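PDB 5GJO: Lysine/ornithine decarboxylase from Selenomonas ruminantium, which decarboxylates both L-lysine and L-ornithine, with similar efficiency, to cadaverine and putrescine, using pyridoxal 5'-phosphate as cofactor. Local coordinates for residues T14-R18 and I19-F23; L60-L63 and A64-S68; K104-D108 and Y109-R113; K165-D169 and A170-A174; L229-L233 and A234-E238. The protein carries 2 engineered substitutions. One frame throughout, in Å; residues are numbered along the deposited sequence.

Contact 1: residues T14-R18 and I19-F23; sequences TLAKR and IPTPF
Leu15 and Ile19 are joined by a backbone bond and by their side chains where helix 9-18 ends. The Leu15 carbonyl takes the N-H of Ile19, the first residue to leave helical geometry, with 2.8 Å between Leu15 O and Ile19 N. The two side chains run side by side in the same direction, Leu15 CD2 lying 4.1 Å from Ile19 CD1. Nearer the backbone, Leu15 CB rests 3.9 Å from Phe23 CZ. Ala16 follows, its backbone N at the edge of the Phe23 ring and its CB 4.4 Å from Phe23 CE2. A water bridges the turn: it donates to Ala16 O at 2.8 Å and accepts from Thr21 N at 3.1 Å. Arg18 holds CG anti to its backbone N (chi1 -167°) and bends at chi3, bringing the guanidinium obliquely past Ile19 CD1 to a salt bridge with Glu377. Over one face of the Phe23 ring sits Ile19 CG2, 3.6 Å from its plane and displaced from the ring centre. Replacing Ile19 by an alanine would remove both branches and would probably leave Leu15 CD2 and that ring face without their apolar neighbour. The turn leads from the helix into strand 23-26, where the backbone of Phe23 bonds to Val269 of strand 266-276. Ile19 and Phe23 both touch Ile370 of strand 369-371, while helix 376-384 flanks Leu15 and Arg18. Pro20 and Pro22, the latter after a cis peptide bond, pack on Arg101 of the second subunit.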
loop_
_atom_site.group_PDB
_atom_site.type_symbol
_atom_site.label_atom_id
_atom_site.label_comp_id
_atom_site.label_asym_id
_atom_site.label_seq_id
_atom_site.Cartn_x
_atom_site.Cartn_y
_atom_site.Cartn_z
ATOM N N THR A 14 -16.980 -20.997 12.535
ATOM C CA THR A 14 -17.978 -20.278 13.258
ATOM C C THR A 14 -17.753 -18.761 13.122
ATOM O O THR A 14 -18.707 -17.989 12.892
ATOM C CB THR A 14 -18.123 -20.767 14.686
ATOM O OG1 THR A 14 -16.959 -20.546 15.485
ATOM C CG2 THR A 14 -18.505 -22.355 14.666
ATOM N N LEU A 15 -16.496 -18.343 13.182
ATOM C CA LEU A 15 -16.204 -16.922 12.998
ATOM C C LEU A 15 -16.692 -16.458 11.626
ATOM O O LEU A 15 -17.312 -15.395 11.479
ATOM C CB LEU A 15 -14.689 -16.633 13.202
ATOM C CG LEU A 15 -14.230 -16.637 14.668
ATOM C CD1 LEU A 15 -12.714 -16.836 14.701
ATOM C CD2 LEU A 15 -14.587 -15.277 15.269
ATOM N N ALA A 16 -16.348 -17.216 10.595
ATOM C CA ALA A 16 -16.654 -16.773 9.196
ATOM C C ALA A 16 -18.133 -16.911 8.845
ATOM O O ALA A 16 -18.615 -16.230 7.929
ATOM C CB ALA A 16 -15.775 -17.537 8.217
ATOM N N LYS A 17 -18.859 -17.742 9.562
ATOM C CA LYS A 17 -20.304 -17.771 9.407
ATOM C C LYS A 17 -20.929 -16.454 9.859
ATOM O O LYS A 17 -21.870 -15.972 9.286
ATOM C CB LYS A 17 -20.890 -18.879 10.254
ATOM C CG LYS A 17 -21.525 -19.993 9.475
ATOM C CD LYS A 17 -22.106 -21.041 10.410
ATOM C CE LYS A 17 -21.482 -22.421 10.210
ATOM N NZ LYS A 17 -21.170 -23.109 11.504
ATOM N N ARG A 18 -20.425 -15.974 10.984
ATOM C CA ARG A 18 -20.814 -14.717 11.600
ATOM C C ARG A 18 -20.326 -13.428 10.945
ATOM O O ARG A 18 -21.043 -12.463 10.865
ATOM C CB ARG A 18 -20.453 -14.739 13.070
ATOM C CG ARG A 18 -21.077 -13.644 13.873
ATOM C CD ARG A 18 -20.948 -13.952 15.353
ATOM N NE ARG A 18 -19.582 -13.876 15.835
ATOM C CZ ARG A 18 -18.839 -14.920 16.188
ATOM N NH1 ARG A 18 -17.623 -14.720 16.618
ATOM N NH2 ARG A 18 -19.303 -16.150 16.108
ATOM N N ILE A 19 -19.082 -13.452 10.503
ATOM C CA ILE A 19 -18.396 -12.269 10.042
ATOM C C ILE A 19 -17.924 -12.429 8.601
ATOM O O ILE A 19 -17.193 -13.333 8.315
ATOM C CB ILE A 19 -17.155 -12.016 10.924
ATOM C CG1 ILE A 19 -17.516 -11.948 12.412
ATOM C CG2 ILE A 19 -16.419 -10.770 10.495
ATOM C CD1 ILE A 19 -16.331 -12.098 13.328
ATOM N N PRO A 20 -18.289 -11.517 7.710
ATOM C CA PRO A 20 -17.818 -11.677 6.342
ATOM C C PRO A 20 -16.316 -11.533 6.175
ATOM O O PRO A 20 -15.697 -10.601 6.685
ATOM C CB PRO A 20 -18.471 -10.514 5.554
ATOM C CG PRO A 20 -19.322 -9.787 6.497
ATOM C CD PRO A 20 -19.104 -10.276 7.907
ATOM N N THR A 21 -15.751 -12.444 5.428
ATOM C CA THR A 21 -14.354 -12.412 5.097
ATOM C C THR A 21 -14.056 -11.306 4.115
ATOM O O THR A 21 -14.942 -10.978 3.308
ATOM C CB THR A 21 -13.882 -13.749 4.528
ATOM O OG1 THR A 21 -14.669 -14.135 3.406
ATOM C CG2 THR A 21 -13.927 -14.807 5.580
ATOM N N PRO A 22 -12.817 -10.825 4.042
ATOM C CA PRO A 22 -11.714 -11.181 4.910
ATOM C C PRO A 22 -11.786 -10.393 6.221
ATOM O O PRO A 22 -12.260 -9.216 6.297
ATOM C CB PRO A 22 -10.515 -10.700 4.100
ATOM C CG PRO A 22 -11.075 -9.509 3.350
ATOM C CD PRO A 22 -12.436 -9.860 3.024
ATOM N N PHE A 23 -11.226 -10.960 7.268
ATOM C CA PHE A 23 -10.997 -10.248 8.503
ATOM C C PHE A 23 -9.821 -10.769 9.230
ATOM O O PHE A 23 -9.481 -11.983 9.082
ATOM C CB PHE A 23 -12.256 -10.322 9.385
ATOM C CG PHE A 23 -12.707 -11.725 9.731
ATOM C CD1 PHE A 23 -12.271 -12.362 10.880
ATOM C CD2 PHE A 23 -13.600 -12.376 8.917
ATOM C CE1 PHE A 23 -12.714 -13.665 11.158
ATOM C CE2 PHE A 23 -14.042 -13.642 9.209
ATOM C CZ PHE A 23 -13.548 -14.275 10.303
HETATM O O HOH W 1 -17.415 -15.075 5.631
#

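Contact 2: residues L60-L63 and A64-S68; sequences LSLL and AGLGS
Leu62 and Leu66 lie one helical turn apart and cross obliquely where helix 57-65 closes in a Schellman motif, within the beta-alpha-beta unit formed by strand 45-50, this helix and strand 69-72. Leu62 has CG anti to the backbone N (chi1 164°), which swings its branch toward the helix end, and Leu62 CG comes to 4.1 Å from Leu66 CD1. Leu66 is turned the other way at its first torsion, with CG anti to the carbonyl carbon (chi1 -61°). Its CD1 thereby also approaches the neighbouring leucine, at 4.3 Å from Leu63 CD2. Leu63 CB packs against Ser68 CB at 3.8 Å, an apolar touch that accompanies the motif's outer bond. Tyr49 of strand 45-50 reaches Leu60, Leu63 and Ser68, so this face looks toward the barrel wall; Tyr35 of helix 28-41 lies alongside, touching Leu63 and Ser68. Gly67 makes the reversal at positive phi (95°), where a beta carbon would collide with the preceding carbonyl oxygen. The inner bond of the motif joins Gly67 N to Ala64 O at 3.0 Å. Leu63 O is gripped twice, by a weak bond from Leu66 N at 3.1 Å and by the outer bond of the motif from Ser68 N at 3.0 Å.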
loop_
_atom_site.group_PDB
_atom_site.type_symbol
_atom_site.label_atom_id
_atom_site.label_comp_id
_atom_site.label_asym_id
_atom_site.label_seq_id
_atom_site.Cartn_x
_atom_site.Cartn_y
_atom_site.Cartn_z
ATOM N N LEU A 60 -3.636 -1.039 21.768
ATOM C CA LEU A 60 -2.997 0.124 22.373
ATOM C C LEU A 60 -3.517 0.335 23.801
ATOM O O LEU A 60 -2.731 0.570 24.708
ATOM C CB LEU A 60 -3.190 1.380 21.567
ATOM C CG LEU A 60 -2.695 1.246 20.116
ATOM C CD1 LEU A 60 -3.063 2.511 19.345
ATOM C CD2 LEU A 60 -1.167 0.980 20.037
ATOM N N SER A 61 -4.826 0.180 23.994
ATOM C CA SER A 61 -5.363 0.339 25.332
ATOM C C SER A 61 -4.881 -0.734 26.257
ATOM O O SER A 61 -4.626 -0.468 27.462
ATOM C CB SER A 61 -6.930 0.413 25.261
ATOM O OG SER A 61 -7.355 1.494 24.474
ATOM N N LEU A 62 -4.844 -1.995 25.791
ATOM C CA LEU A 62 -4.291 -3.044 26.561
ATOM C C LEU A 62 -2.852 -2.705 27.059
ATOM O O LEU A 62 -2.485 -2.814 28.294
ATOM C CB LEU A 62 -4.328 -4.382 25.773
ATOM C CG LEU A 62 -3.421 -5.467 26.353
ATOM C CD1 LEU A 62 -4.119 -5.968 27.627
ATOM C CD2 LEU A 62 -3.170 -6.638 25.416
ATOM N N LEU A 63 -1.988 -2.370 26.088
ATOM C CA LEU A 63 -0.649 -2.042 26.392
ATOM C C LEU A 63 -0.506 -0.845 27.341
ATOM O O LEU A 63 0.332 -0.953 28.267
ATOM C CB LEU A 63 0.216 -1.790 25.107
ATOM C CG LEU A 63 0.449 -3.099 24.317
ATOM C CD1 LEU A 63 0.910 -2.775 22.901
ATOM C CD2 LEU A 63 1.459 -3.973 25.015
ATOM N N ALA A 64 -1.292 0.226 27.125
ATOM C CA ALA A 64 -1.283 1.363 28.046
ATOM C C ALA A 64 -1.589 0.877 29.502
ATOM O O ALA A 64 -0.909 1.234 30.469
ATOM C CB ALA A 64 -2.220 2.435 27.615
ATOM N N GLY A 65 -2.546 -0.022 29.615
ATOM C CA GLY A 65 -2.980 -0.513 30.912
ATOM C C GLY A 65 -1.999 -1.427 31.532
ATOM O O GLY A 65 -2.018 -1.600 32.773
ATOM N N LEU A 66 -1.103 -2.049 30.759
ATOM C CA LEU A 66 -0.033 -2.780 31.301
ATOM C C LEU A 66 1.197 -1.913 31.711
ATOM O O LEU A 66 2.118 -2.439 32.249
ATOM C CB LEU A 66 0.473 -3.883 30.354
ATOM C CG LEU A 66 -0.515 -4.984 29.953
ATOM C CD1 LEU A 66 -0.047 -5.677 28.688
ATOM C CD2 LEU A 66 -0.797 -5.989 31.087
ATOM N N GLY A 67 1.143 -0.628 31.489
ATOM C CA GLY A 67 2.237 0.253 31.803
ATOM C C GLY A 67 3.175 0.542 30.632
ATOM O O GLY A 67 4.231 1.155 30.836
ATOM N N SER A 68 2.828 0.157 29.407
ATOM C CA SER A 68 3.750 0.375 28.273
ATOM C C SER A 68 3.809 1.825 27.975
ATOM O O SER A 68 2.797 2.529 28.081
ATOM C CB SER A 68 3.211 -0.375 27.038
ATOM O OG SER A 68 4.125 -0.304 25.919
#

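Contact 3: residues K104-D108 and Y109-R113; sequences KAAAD and YNVRR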
loop_
_atom_site.group_PDB
_atom_site.type_symbol
_atom_site.label_atom_id
_atom_site.label_comp_id
_atom_site.label_asym_id
_atom_site.label_seq_id
_atom_site.Cartn_x
_atom_site.Cartn_y
_atom_site.Cartn_z
ATOM N N LYS A 104 3.791 20.032 15.652
ATOM C CA LYS A 104 2.650 20.689 16.263
ATOM C C LYS A 104 1.858 19.773 17.182
ATOM O O LYS A 104 1.486 20.162 18.262
ATOM C CB LYS A 104 1.729 21.273 15.200
ATOM C CG LYS A 104 0.699 22.219 15.784
ATOM C CD LYS A 104 -0.255 22.739 14.729
ATOM C CE LYS A 104 -1.312 23.672 15.316
ATOM N NZ LYS A 104 -2.442 22.894 15.880
ATOM N N ALA A 105 1.631 18.538 16.753
ATOM C CA ALA A 105 0.985 17.562 17.655
ATOM C C ALA A 105 1.793 17.275 18.890
ATOM O O ALA A 105 1.283 17.173 20.012
ATOM C CB ALA A 105 0.602 16.263 16.884
ATOM N N ALA A 106 3.108 17.171 18.724
ATOM C CA ALA A 106 3.966 16.940 19.853
ATOM C C ALA A 106 3.829 18.069 20.871
ATOM O O ALA A 106 3.667 17.788 22.046
ATOM C CB ALA A 106 5.409 16.759 19.433
ATOM N N ALA A 107 3.830 19.308 20.387
ATOM C CA ALA A 107 3.702 20.500 21.276
ATOM C C ALA A 107 2.356 20.442 21.993
ATOM O O ALA A 107 2.306 20.463 23.197
ATOM C CB ALA A 107 3.774 21.767 20.466
ATOM N N ASP A 108 1.314 20.264 21.218
ATOM C CA ASP A 108 -0.075 20.153 21.794
ATOM C C ASP A 108 -0.223 19.098 22.871
ATOM O O ASP A 108 -0.836 19.351 23.928
ATOM C CB ASP A 108 -1.080 19.953 20.697
ATOM C CG ASP A 108 -1.138 21.146 19.742
ATOM O OD1 ASP A 108 -0.623 22.266 20.085
ATOM O OD2 ASP A 108 -1.681 20.979 18.618
ATOM N N TYR A 109 0.420 17.936 22.701
ATOM C CA TYR A 109 0.228 16.873 23.645
ATOM C C TYR A 109 1.272 16.734 24.667
ATOM O O TYR A 109 1.271 15.784 25.474
ATOM C CB TYR A 109 -0.008 15.559 22.920
ATOM C CG TYR A 109 -1.142 15.552 21.955
ATOM C CD1 TYR A 109 -2.414 16.019 22.315
ATOM C CD2 TYR A 109 -0.991 15.003 20.669
ATOM C CE1 TYR A 109 -3.456 16.000 21.371
ATOM C CE2 TYR A 109 -2.024 14.968 19.749
ATOM C CZ TYR A 109 -3.263 15.459 20.115
ATOM O OH TYR A 109 -4.265 15.400 19.185
ATOM N N ASN A 110 2.216 17.696 24.693
ATOM C CA ASN A 110 3.283 17.679 25.692
ATOM C C ASN A 110 4.190 16.436 25.472
ATOM O O ASN A 110 4.671 15.825 26.438
ATOM C CB ASN A 110 2.781 17.701 27.131
ATOM C CG ASN A 110 1.979 18.985 27.470
ATOM O OD1 ASN A 110 2.346 20.065 27.053
ATOM N ND2 ASN A 110 0.944 18.854 28.279
ATOM N N VAL A 111 4.393 16.074 24.212
ATOM C CA VAL A 111 5.353 15.044 23.884
ATOM C C VAL A 111 6.674 15.775 23.854
ATOM O O VAL A 111 6.844 16.692 23.089
ATOM C CB VAL A 111 5.112 14.456 22.495
ATOM C CG1 VAL A 111 6.242 13.523 22.129
ATOM C CG2 VAL A 111 3.782 13.732 22.421
ATOM N N ARG A 112 7.587 15.381 24.720
ATOM C CA ARG A 112 8.874 16.046 24.795
ATOM C C ARG A 112 10.077 15.106 24.836
ATOM O O ARG A 112 11.031 15.360 25.542
ATOM C CB ARG A 112 8.897 17.061 25.941
ATOM C CG ARG A 112 8.452 16.535 27.291
ATOM C CD ARG A 112 8.670 17.566 28.388
ATOM N NE ARG A 112 10.043 18.059 28.387
ATOM C CZ ARG A 112 11.088 17.403 28.879
ATOM N NH1 ARG A 112 12.305 17.932 28.796
ATOM N NH2 ARG A 112 10.931 16.215 29.434
ATOM N N ARG A 113 10.009 14.010 24.086
ATOM C CA ARG A 113 11.145 13.047 24.026
ATOM C C ARG A 113 11.196 12.779 22.530
ATOM O O ARG A 113 10.150 12.358 21.943
ATOM C CB ARG A 113 10.816 11.828 24.835
ATOM C CG ARG A 113 11.897 10.806 24.876
ATOM C CD ARG A 113 11.450 9.689 25.785
ATOM N NE ARG A 113 12.451 8.698 26.032
ATOM C CZ ARG A 113 13.211 8.602 27.133
ATOM N NH1 ARG A 113 13.138 9.501 28.093
ATOM N NH2 ARG A 113 14.073 7.610 27.263
#
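Ala106 and Val111 close a helical end in which Asn110 turns the chain at positive phi (65°): Val111 N donates to Ala106 O at 2.9 Å, while Asn110 N, standing well out of the plane of the Ala107 carbonyl, reaches Ala107 O at 3.1 Å. Before it, Tyr109 N bonds to Ala105 O at 2.9 Å. The Tyr109 side chain sets off with CG anti to the carbonyl carbon (chi1 -56°), which lays the ring back along the helix beside Ala105. Tyr109 CE2 is 4.1 Å from Ala105 CB, and Ala105 O lies obliquely to the ring, 3.2 Å from Tyr109 CD2. Asp108 CB sits over one ring face. Helix 100-109 thus ends in a Schellman motif and hands the chain to strand 113-116 of the eight-stranded PLP-binding barrel. Inside the turn, Ala106 CB meets Val111 CB at 3.8 Å; the short alanine probably allows the valine to fold back onto the helix. Tyr109 also stacks on the ring of His82 and touches Met78 and Glu79 of helix 75-83. With a serine in place of Tyr109 the ring would be gone, and His82 would probably lose its stacking partner while a gap opened beside Ala105 CB. On the outer side of the helix, Lys104 NZ forms a weak salt bridge with Asp108 OD2 at 3.4 Å. Past the turn, Arg113 pairs through its backbone with Tyr93 of strand 91-93, and its guanidinium bridges to Asp214 and makes a cation-pi contact with Trp254.

Contact 4: residues K165-D169 and A170-A174; sequences KAAQD and AGLHA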
loop_
_atom_site.group_PDB
_atom_site.type_symbol
_atom_site.label_atom_id
_atom_site.label_comp_id
_atom_site.label_asym_id
_atom_site.label_seq_id
_atom_site.Cartn_x
_atom_site.Cartn_y
_atom_site.Cartn_z
ATOM N N LYS A 165 25.891 18.006 21.630
ATOM C CA LYS A 165 26.395 19.322 22.080
ATOM C C LYS A 165 25.691 20.430 21.316
ATOM O O LYS A 165 25.286 21.399 21.941
ATOM C CB LYS A 165 27.932 19.351 22.063
ATOM C CG LYS A 165 28.612 20.577 22.653
ATOM C CD LYS A 165 28.280 20.748 24.121
ATOM C CE LYS A 165 29.213 21.695 24.860
ATOM N NZ LYS A 165 29.116 21.221 26.280
ATOM N N ALA A 166 25.448 20.321 19.991
ATOM C CA ALA A 166 24.695 21.335 19.257
ATOM C C ALA A 166 23.246 21.441 19.714
ATOM O O ALA A 166 22.588 22.533 19.693
ATOM C CB ALA A 166 24.767 21.099 17.751
ATOM N N ALA A 167 22.636 20.286 19.994
ATOM C CA ALA A 167 21.276 20.327 20.469
ATOM C C ALA A 167 21.237 21.042 21.824
ATOM O O ALA A 167 20.336 21.845 22.044
ATOM C CB ALA A 167 20.722 18.902 20.689
ATOM N N GLN A 168 22.139 20.671 22.729
ATOM C CA GLN A 168 22.313 21.376 24.037
ATOM C C GLN A 168 22.488 22.882 23.839
ATOM O O GLN A 168 21.799 23.706 24.464
ATOM C CB GLN A 168 23.448 20.798 24.853
ATOM C CG GLN A 168 23.585 21.349 26.309
ATOM C CD GLN A 168 24.729 20.755 27.069
ATOM O OE1 GLN A 168 25.899 21.132 26.858
ATOM N NE2 GLN A 168 24.446 19.847 27.929
ATOM N N ASP A 169 23.363 23.262 22.929
ATOM C CA ASP A 169 23.489 24.697 22.585
ATOM C C ASP A 169 22.196 25.359 22.147
ATOM O O ASP A 169 22.009 26.564 22.399
ATOM C CB ASP A 169 24.607 24.909 21.528
ATOM C CG ASP A 169 26.003 24.643 22.088
ATOM O OD1 ASP A 169 26.190 24.473 23.323
ATOM O OD2 ASP A 169 26.937 24.541 21.287
ATOM N N ALA A 170 21.309 24.632 21.455
ATOM C CA ALA A 170 20.050 25.168 21.096
ATOM C C ALA A 170 18.943 25.066 22.188
ATOM O O ALA A 170 17.786 25.319 21.877
ATOM C CB ALA A 170 19.566 24.580 19.777
ATOM N N GLY A 171 19.285 24.622 23.381
ATOM C CA GLY A 171 18.374 24.603 24.536
ATOM C C GLY A 171 17.606 23.318 24.706
ATOM O O GLY A 171 16.755 23.201 25.587
ATOM N N LEU A 172 17.961 22.319 23.912
ATOM C CA LEU A 172 17.415 20.956 24.129
ATOM C C LEU A 172 18.146 20.258 25.203
ATOM O O LEU A 172 19.294 20.593 25.513
ATOM C CB LEU A 172 17.447 20.158 22.786
ATOM C CG LEU A 172 16.641 20.839 21.642
ATOM C CD1 LEU A 172 16.976 20.248 20.282
ATOM C CD2 LEU A 172 15.134 20.709 21.870
ATOM N N HIS A 173 17.546 19.210 25.791
ATOM C CA HIS A 173 18.200 18.500 26.792
ATOM C C HIS A 173 18.888 17.272 26.173
ATOM O O HIS A 173 18.187 16.382 25.687
ATOM C CB HIS A 173 17.251 18.070 27.904
ATOM C CG HIS A 173 17.899 17.183 28.925
ATOM N ND1 HIS A 173 17.274 16.096 29.479
ATOM C CD2 HIS A 173 19.069 17.299 29.579
ATOM C CE1 HIS A 173 18.077 15.508 30.336
ATOM N NE2 HIS A 173 19.173 16.223 30.419
ATOM N N ALA A 174 20.216 17.233 26.209
ATOM C CA ALA A 174 20.996 16.119 25.673
ATOM C C ALA A 174 20.923 14.940 26.612
ATOM O O ALA A 174 21.653 14.839 27.632
ATOM C CB ALA A 174 22.430 16.572 25.410
HETATM O O HOH W 2 21.602 19.053 28.039
HETATM O O HOH W 3 20.330 22.852 26.709
#
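Ala167 and Leu172 are joined across the end of helix 160-169, where Leu172 N donates to Ala167 O at 3.1 Å and Gly171, at positive phi (92°), turns the chain. Gly171 N reaches Gln168 O at 2.9 Å. Leu172 O lies opposite Gln168 CA in a straight CA-H...O contact of 3.5 Å. Among the side chains, Leu172 folds over the last turn, its CD1 4.0 Å from Ala167 CB. Both touch Val134 of strand 133-137, and Ala170 packs against Ile122 and Ala126 of helix 122-128. Gln168 stretches out with CG anti to the backbone N (chi1 -172°). Its amide is held at both ends: OE1 takes Lys165 NZ nearly head-on at 3.3 Å, and NE2 donates to a water that also accepts from Ala174 N. A second water donates to Gln168 O and to Leu172 O, both at 2.8 Å, filling the angle between helix end and departing chain. The bonds from Leu172 N to Ala167 O and from Gly171 N to Gln168 O define a Schellman motif with glycine at the C-prime position, ending the helix of the beta-alpha-beta unit that links strands 133-137 and 173-178 in the barrel.

Contact 5: residues L229-L233 and A234-E238; sequences LNVDL and AAMME
Asp232 is the N-cap of helix 233-247, its carboxylate taking the N-H of Ala235 in the first turn. Asp232 OD1 lies 3.0 Å from Ala235 N, and the bond is straight (169°) although the donor stands above the carboxylate plane. The aspartate swings over the helix start because its CG stands opposite the backbone N (chi1 170°), Asp232 OD2 resting 3.6 Å from Ala235 CB. Its negative charge at this end probably interacts favourably with the helix dipole. Regular helical bonding begins at once: Met236 N donates to Asp232 O at 3.0 Å, and Met237 N to Leu233 O at 2.9 Å. Val231 and Met236, flanking the cap, form a hydrophobic staple, Val231 CG1 touching Met236 CE at 4.0 Å after the methionine chain bends at chi3. Leu233 CD2 touches both methionines, 4.2 Å from Met236 SD and 4.3 Å from Met237 CE. The apolar side packs on its neighbours: Pro222 covers Leu233 and Met236, Tyr260 of helix 259-263 touches Leu233 and Met237, and Phe37, Met38 and His41 of helix 28-41 touch Met237.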
loop_
_atom_site.group_PDB
_atom_site.type_symbol
_atom_site.label_atom_id
_atom_site.label_comp_id
_atom_site.label_asym_id
_atom_site.label_seq_id
_atom_site.Cartn_x
_atom_site.Cartn_y
_atom_site.Cartn_z
ATOM N N LEU A 229 10.938 -19.562 12.852
ATOM C CA LEU A 229 11.884 -18.519 13.369
ATOM C C LEU A 229 13.091 -19.294 13.875
ATOM O O LEU A 229 12.926 -20.135 14.775
ATOM C CB LEU A 229 11.236 -17.716 14.509
ATOM C CG LEU A 229 12.173 -16.655 15.189
ATOM C CD1 LEU A 229 12.745 -15.765 14.096
ATOM C CD2 LEU A 229 11.436 -15.832 16.214
ATOM N N ASN A 230 14.262 -19.050 13.283
ATOM C CA ASN A 230 15.433 -19.774 13.591
ATOM C C ASN A 230 16.245 -19.203 14.733
ATOM O O ASN A 230 17.359 -19.649 14.955
ATOM C CB ASN A 230 16.275 -19.965 12.321
ATOM C CG ASN A 230 16.891 -18.675 11.820
ATOM O OD1 ASN A 230 17.008 -17.695 12.559
ATOM N ND2 ASN A 230 17.197 -18.648 10.527
ATOM N N VAL A 231 15.666 -18.292 15.495
ATOM C CA VAL A 231 16.284 -17.666 16.685
ATOM C C VAL A 231 15.516 -18.118 17.910
ATOM O O VAL A 231 14.310 -18.117 17.888
ATOM C CB VAL A 231 16.032 -16.099 16.588
ATOM C CG1 VAL A 231 16.183 -15.360 17.895
ATOM C CG2 VAL A 231 16.942 -15.511 15.550
ATOM N N ASP A 232 16.212 -18.326 19.010
ATOM C CA ASP A 232 15.566 -18.543 20.285
ATOM C C ASP A 232 15.374 -17.169 20.899
ATOM O O ASP A 232 16.351 -16.550 21.279
ATOM C CB ASP A 232 16.516 -19.368 21.132
ATOM C CG ASP A 232 16.107 -19.476 22.586
ATOM O OD1 ASP A 232 15.275 -18.745 23.085
ATOM O OD2 ASP A 232 16.657 -20.338 23.242
ATOM N N LEU A 233 14.130 -16.709 21.032
ATOM C CA LEU A 233 13.914 -15.334 21.516
ATOM C C LEU A 233 14.269 -15.143 22.956
ATOM O O LEU A 233 14.733 -14.074 23.306
ATOM C CB LEU A 233 12.489 -14.798 21.327
ATOM C CG LEU A 233 12.121 -14.410 19.919
ATOM C CD1 LEU A 233 10.581 -14.247 19.981
ATOM C CD2 LEU A 233 12.810 -13.113 19.556
ATOM N N ALA A 234 14.008 -16.128 23.833
ATOM C CA ALA A 234 14.413 -15.975 25.172
ATOM C C ALA A 234 15.944 -15.755 25.269
ATOM O O ALA A 234 16.399 -14.875 25.999
ATOM C CB ALA A 234 14.004 -17.204 26.011
ATOM N N ALA A 235 16.703 -16.551 24.560
ATOM C CA ALA A 235 18.173 -16.435 24.639
ATOM C C ALA A 235 18.613 -15.112 24.068
ATOM O O ALA A 235 19.520 -14.445 24.668
ATOM C CB ALA A 235 18.894 -17.539 23.937
ATOM N N MET A 236 18.014 -14.716 22.940
ATOM C CA MET A 236 18.303 -13.351 22.415
ATOM C C MET A 236 18.062 -12.272 23.446
ATOM O O MET A 236 18.965 -11.400 23.721
ATOM C CB MET A 236 17.507 -13.054 21.154
ATOM C CG MET A 236 17.660 -11.622 20.650
ATOM S SD MET A 236 16.646 -11.362 19.157
ATOM C CE MET A 236 17.795 -11.675 17.809
ATOM N N MET A 237 16.863 -12.256 24.043
ATOM C CA MET A 237 16.561 -11.222 24.937
ATOM C C MET A 237 17.464 -11.280 26.218
ATOM O O MET A 237 17.926 -10.205 26.688
ATOM C CB MET A 237 15.095 -11.284 25.355
ATOM C CG MET A 237 14.192 -10.909 24.162
ATOM S SD MET A 237 12.487 -10.794 24.691
ATOM C CE MET A 237 11.792 -10.804 23.013
ATOM N N GLU A 238 17.726 -12.466 26.731
ATOM C CA GLU A 238 18.544 -12.594 27.920
ATOM C C GLU A 238 19.960 -12.071 27.666
ATOM O O GLU A 238 20.544 -11.475 28.522
ATOM C CB GLU A 238 18.608 -14.037 28.406
ATOM C CG GLU A 238 17.290 -14.618 28.869
ATOM C CD GLU A 238 16.990 -14.346 30.327
ATOM O OE1 GLU A 238 17.868 -13.810 31.021
ATOM O OE2 GLU A 238 15.869 -14.650 30.769
#

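Overall arrangement
All five contacts come in series along the chain, and none touches another. Contacts 2 to 5 belong to the PLP-binding barrel: contacts 2, 3 and 4 are helix exits leading to strands 69-72, 113-116 and 173-178, whereas contact 5 is a helix entry. Contacts 3 and 4 are the nearest pair, with centres 18 Å apart and nearest atoms about 5 Å apart. Contact 1 stands apart, leading into strand 23-26 of the mixed sheet; its centre is 54 Å from that of contact 4, across the chain's centre. The cofactor lies about 11 Å from the side chain of Ser68 and about 10 Å from that of Met237, so neither contact reaches it.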